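Local coordinates for protein putative phosphomethylpyrimidine kinase (Bacteroides thetaiotaomicron, PDB 3MBH) that probably phosphorylates pyridoxal and related B6 vitamers with ATP, as a pyridoxal kinase of the ribokinase clan, and is seen here with pyridoxal bound, at residues 211-220 with 249-260. Sequence-based numbering, arbitrary orientation. Where two conformers were deposited one is given.
Sequences VTCPYLPAHY and TQFILQGIRATF
Y215 lays its ring across the flank of helix 241-257, where CG2 of I252 sits over one face, 3.9 Å from the ring centroid, as a CH-pi contact. The Y215 chi1 of 67° places CG between the backbone N and the carbonyl carbon and turns the ring onto the helix; Y215 CD1 meets I256 CD1 at 3.5 Å, and Y215 OH reaches T249 CG2 at 3.5 Å. A flat, long side chain suits this place because it spans two helical turns. With an alanine here, the methyls of I252 and I256 would probably face a gap and the T249 methyl would lose part of its cover. In the conformer given, SG of the slender C213 lies against T249, whose hydroxyl bonds back to the L245 carbonyl. L253 puts CD2 on the P214 ring and CD1 between the P214 carbonyl and the Y215 ring. I256 turns CG1 over a face of Y220, and a water lies 2.7 Å from both Y220 OH and T259 OG1. T259 OG1 accepts from this water and gives its own proton to the I256 carbonyl, in the carbonyl plane. Apolar layering thus holds the loop leaving strand 207-213 on helix 241-257, as in the alpha/beta fold of the ribokinase clan.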
loop_
_atom_site.group_PDB
_atom_site.type_symbol
_atom_site.label_atom_id
_atom_site.label_comp_id
_atom_site.label_asym_id
_atom_site.label_seq_id
_atom_site.Cartn_x
_atom_site.Cartn_y
_atom_site.Cartn_z
ATOM N N VAL A 211 -4.084 -6.370 -28.230
ATOM C CA VAL A 211 -3.431 -6.981 -27.080
ATOM C C VAL A 211 -3.836 -8.443 -27.035
ATOM O O VAL A 211 -4.969 -8.764 -27.318
ATOM C CB VAL A 211 -3.765 -6.200 -25.795
ATOM C CG1 VAL A 211 -5.243 -6.161 -25.538
ATOM C CG2 VAL A 211 -3.002 -6.729 -24.613
ATOM N N THR A 212 -2.894 -9.331 -26.775
ATOM C CA THR A 212 -3.152 -10.762 -26.759
ATOM C C THR A 212 -2.955 -11.225 -25.341
ATOM O O THR A 212 -1.968 -10.858 -24.736
ATOM C CB THR A 212 -2.177 -11.528 -27.703
ATOM O OG1 THR A 212 -2.491 -11.168 -29.050
ATOM C CG2 THR A 212 -2.333 -13.095 -27.581
ATOM N N CYS A 213 -3.849 -12.064 -24.850
ATOM C CA CYS A 213 -3.757 -12.510 -23.478
ATOM C C CYS A 213 -4.003 -13.984 -23.353
ATOM O O CYS A 213 -4.723 -14.574 -24.176
ATOM C CB CYS A 213 -4.768 -11.761 -22.647
ATOM S SG CYS A 213 -4.454 -9.983 -22.705
ATOM N N PRO A 214 -3.417 -14.589 -22.313
ATOM C CA PRO A 214 -3.585 -16.020 -22.170
ATOM C C PRO A 214 -4.750 -16.317 -21.244
ATOM O O PRO A 214 -4.565 -16.755 -20.093
ATOM C CB PRO A 214 -2.254 -16.466 -21.581
ATOM C CG PRO A 214 -1.865 -15.289 -20.693
ATOM C CD PRO A 214 -2.444 -14.072 -21.331
ATOM N N TYR A 215 -5.934 -16.010 -21.740
ATOM C CA TYR A 215 -7.157 -16.389 -21.062
ATOM C C TYR A 215 -8.281 -16.428 -22.061
ATOM O O TYR A 215 -8.191 -15.866 -23.163
ATOM C CB TYR A 215 -7.474 -15.499 -19.863
ATOM C CG TYR A 215 -7.832 -14.045 -20.176
ATOM C CD1 TYR A 215 -9.110 -13.695 -20.559
ATOM C CD2 TYR A 215 -6.891 -13.027 -20.040
ATOM C CE1 TYR A 215 -9.451 -12.351 -20.817
ATOM C CE2 TYR A 215 -7.225 -11.674 -20.291
ATOM C CZ TYR A 215 -8.512 -11.355 -20.696
ATOM O OH TYR A 215 -8.834 -10.055 -20.989
ATOM N N LEU A 216 -9.319 -17.151 -21.672
ATOM C CA LEU A 216 -10.486 -17.351 -22.500
ATOM C C LEU A 216 -11.695 -16.764 -21.743
ATOM O O LEU A 216 -12.282 -17.440 -20.894
ATOM C CB LEU A 216 -10.652 -18.850 -22.755
ATOM C CG LEU A 216 -9.496 -19.495 -23.531
ATOM C CD1 LEU A 216 -9.636 -21.068 -23.614
ATOM C CD2 LEU A 216 -9.347 -18.875 -24.962
ATOM N N PRO A 217 -12.081 -15.514 -22.068
ATOM C CA PRO A 217 -13.068 -14.770 -21.298
ATOM C C PRO A 217 -14.449 -15.388 -21.329
ATOM O O PRO A 217 -15.194 -15.275 -20.353
ATOM C CB PRO A 217 -13.096 -13.386 -21.980
ATOM C CG PRO A 217 -12.528 -13.621 -23.319
ATOM C CD PRO A 217 -11.536 -14.712 -23.169
ATOM N N ALA A 218 -14.738 -16.085 -22.412
ATOM C CA ALA A 218 -16.043 -16.702 -22.650
ATOM C C ALA A 218 -16.296 -17.835 -21.661
ATOM O O ALA A 218 -17.420 -18.182 -21.422
ATOM C CB ALA A 218 -16.108 -17.246 -24.065
ATOM N N HIS A 219 -15.241 -18.433 -21.106
ATOM C CA HIS A 219 -15.411 -19.435 -20.045
ATOM C C HIS A 219 -15.964 -18.848 -18.731
ATOM O O HIS A 219 -16.398 -19.617 -17.870
ATOM C CB HIS A 219 -14.086 -20.114 -19.746
ATOM C CG HIS A 219 -13.617 -21.006 -20.838
ATOM N ND1 HIS A 219 -12.584 -21.899 -20.667
ATOM C CD2 HIS A 219 -14.049 -21.164 -22.113
ATOM C CE1 HIS A 219 -12.395 -22.573 -21.791
ATOM N NE2 HIS A 219 -13.267 -22.140 -22.685
ATOM N N TYR A 220 -15.921 -17.521 -18.556
ATOM C CA TYR A 220 -16.340 -16.875 -17.288
ATOM C C TYR A 220 -17.360 -15.761 -17.553
ATOM O O TYR A 220 -16.967 -14.635 -17.867
ATOM C CB TYR A 220 -15.158 -16.298 -16.506
ATOM C CG TYR A 220 -14.054 -17.297 -16.282
ATOM C CD1 TYR A 220 -14.047 -18.096 -15.188
ATOM C CD2 TYR A 220 -13.027 -17.422 -17.192
ATOM C CE1 TYR A 220 -13.035 -19.062 -15.011
ATOM C CE2 TYR A 220 -12.082 -18.323 -17.036
ATOM C CZ TYR A 220 -12.059 -19.125 -15.933
ATOM O OH TYR A 220 -11.057 -20.031 -15.824
ATOM N N THR A 249 -7.285 -5.949 -19.263
ATOM C CA THR A 249 -6.887 -7.312 -19.543
ATOM C C THR A 249 -6.073 -7.935 -18.388
ATOM O O THR A 249 -6.254 -9.108 -18.062
ATOM C CB THR A 249 -6.170 -7.417 -20.908
ATOM O OG1 THR A 249 -5.083 -6.479 -21.000
ATOM C CG2 THR A 249 -7.204 -7.162 -22.083
ATOM N N GLN A 250 -5.193 -7.153 -17.755
ATOM C CA GLN A 250 -4.390 -7.669 -16.662
ATOM C C GLN A 250 -5.227 -7.968 -15.427
ATOM O O GLN A 250 -5.005 -8.970 -14.775
ATOM C CB GLN A 250 -3.199 -6.745 -16.391
ATOM C CG GLN A 250 -2.247 -6.874 -17.636
ATOM C CD GLN A 250 -1.003 -6.037 -17.539
ATOM O OE1 GLN A 250 -0.436 -5.905 -16.442
ATOM N NE2 GLN A 250 -0.573 -5.446 -18.680
ATOM N N PHE A 251 -6.230 -7.143 -15.170
ATOM C CA PHE A 251 -7.132 -7.345 -14.042
ATOM C C PHE A 251 -7.894 -8.625 -14.241
ATOM O O PHE A 251 -7.940 -9.439 -13.344
ATOM C CB PHE A 251 -8.105 -6.178 -13.888
ATOM C CG PHE A 251 -8.989 -6.268 -12.700
ATOM C CD1 PHE A 251 -8.463 -6.139 -11.419
ATOM C CD2 PHE A 251 -10.359 -6.479 -12.845
ATOM C CE1 PHE A 251 -9.309 -6.216 -10.292
ATOM C CE2 PHE A 251 -11.191 -6.519 -11.756
ATOM C CZ PHE A 251 -10.663 -6.402 -10.467
ATOM N N ILE A 252 -8.437 -8.825 -15.428
ATOM C CA ILE A 252 -9.180 -10.044 -15.746
ATOM C C ILE A 252 -8.291 -11.291 -15.663
ATOM O O ILE A 252 -8.738 -12.310 -15.171
ATOM C CB ILE A 252 -9.841 -9.978 -17.155
ATOM C CG1 ILE A 252 -10.952 -8.927 -17.152
ATOM C CG2 ILE A 252 -10.403 -11.363 -17.569
ATOM C CD1 ILE A 252 -11.366 -8.505 -18.564
ATOM N N LEU A 253 -7.065 -11.200 -16.146
ATOM C CA LEU A 253 -6.135 -12.332 -16.073
ATOM C C LEU A 253 -5.909 -12.766 -14.642
ATOM O O LEU A 253 -5.954 -13.941 -14.338
ATOM C CB LEU A 253 -4.785 -12.026 -16.739
ATOM C CG LEU A 253 -3.723 -13.131 -16.779
ATOM C CD1 LEU A 253 -4.282 -14.452 -17.375
ATOM C CD2 LEU A 253 -2.472 -12.642 -17.606
ATOM N N GLN A 254 -5.724 -11.788 -13.775
ATOM C CA GLN A 254 -5.547 -12.021 -12.344
ATOM C C GLN A 254 -6.749 -12.652 -11.724
ATOM O O GLN A 254 -6.611 -13.581 -10.959
ATOM C CB GLN A 254 -5.221 -10.710 -11.620
ATOM C CG GLN A 254 -3.942 -10.188 -12.006
ATOM C CD GLN A 254 -3.618 -8.961 -11.260
ATOM O OE1 GLN A 254 -3.017 -9.062 -10.186
ATOM N NE2 GLN A 254 -4.074 -7.790 -11.754
ATOM N N GLY A 255 -7.926 -12.137 -12.081
ATOM C CA GLY A 255 -9.197 -12.720 -11.657
ATOM C C GLY A 255 -9.436 -14.154 -12.116
ATOM O O GLY A 255 -10.051 -14.934 -11.412
ATOM N N ILE A 256 -8.958 -14.495 -13.296
ATOM C CA ILE A 256 -9.062 -15.874 -13.816
ATOM C C ILE A 256 -8.051 -16.796 -13.107
ATOM O O ILE A 256 -8.433 -17.871 -12.619
ATOM C CB ILE A 256 -8.941 -15.900 -15.350
ATOM C CG1 ILE A 256 -10.215 -15.275 -15.974
ATOM C CG2 ILE A 256 -8.708 -17.384 -15.909
ATOM C CD1 ILE A 256 -10.098 -14.950 -17.500
ATOM N N ARG A 257 -6.788 -16.351 -13.064
ATOM C CA ARG A 257 -5.670 -17.021 -12.359
ATOM C C ARG A 257 -5.963 -17.364 -10.887
ATOM O O ARG A 257 -5.376 -18.283 -10.329
ATOM C CB ARG A 257 -4.430 -16.115 -12.387
ATOM C CG ARG A 257 -3.468 -16.348 -13.542
ATOM C CD ARG A 257 -2.679 -15.101 -13.919
ATOM N NE ARG A 257 -1.439 -14.929 -13.159
ATOM C CZ ARG A 257 -0.252 -15.370 -13.541
ATOM N NH1 ARG A 257 0.804 -15.142 -12.797
ATOM N NH2 ARG A 257 -0.111 -16.051 -14.656
ATOM N N ALA A 258 -6.831 -16.565 -10.260
ATOM C CA ALA A 258 -7.225 -16.747 -8.862
ATOM C C ALA A 258 -8.171 -17.953 -8.721
ATOM O O ALA A 258 -8.272 -18.507 -7.644
ATOM C CB ALA A 258 -7.858 -15.422 -8.283
ATOM N N THR A 259 -8.840 -18.385 -9.793
ATOM C CA THR A 259 -9.725 -19.573 -9.740
ATOM C C THR A 259 -9.009 -20.893 -9.960
ATOM O O THR A 259 -9.642 -21.958 -9.910
ATOM C CB THR A 259 -10.851 -19.511 -10.821
ATOM O OG1 THR A 259 -10.312 -19.765 -12.120
ATOM C CG2 THR A 259 -11.602 -18.218 -10.761
ATOM N N PHE A 260 -7.709 -20.870 -10.216
ATOM C CA PHE A 260 -7.025 -22.077 -10.608
ATOM C C PHE A 260 -6.574 -22.954 -9.411
ATOM O O PHE A 260 -6.164 -22.485 -8.346
ATOM C CB PHE A 260 -5.766 -21.828 -11.440
ATOM C CG PHE A 260 -5.968 -21.154 -12.774
ATOM C CD1 PHE A 260 -7.214 -21.065 -13.418
ATOM C CD2 PHE A 260 -4.829 -20.712 -13.449
ATOM C CE1 PHE A 260 -7.317 -20.487 -14.622
ATOM C CE2 PHE A 260 -4.903 -20.153 -14.656
ATOM C CZ PHE A 260 -6.132 -20.015 -15.271
HETATM O O HOH W 1 -11.315 -21.668 -13.708
#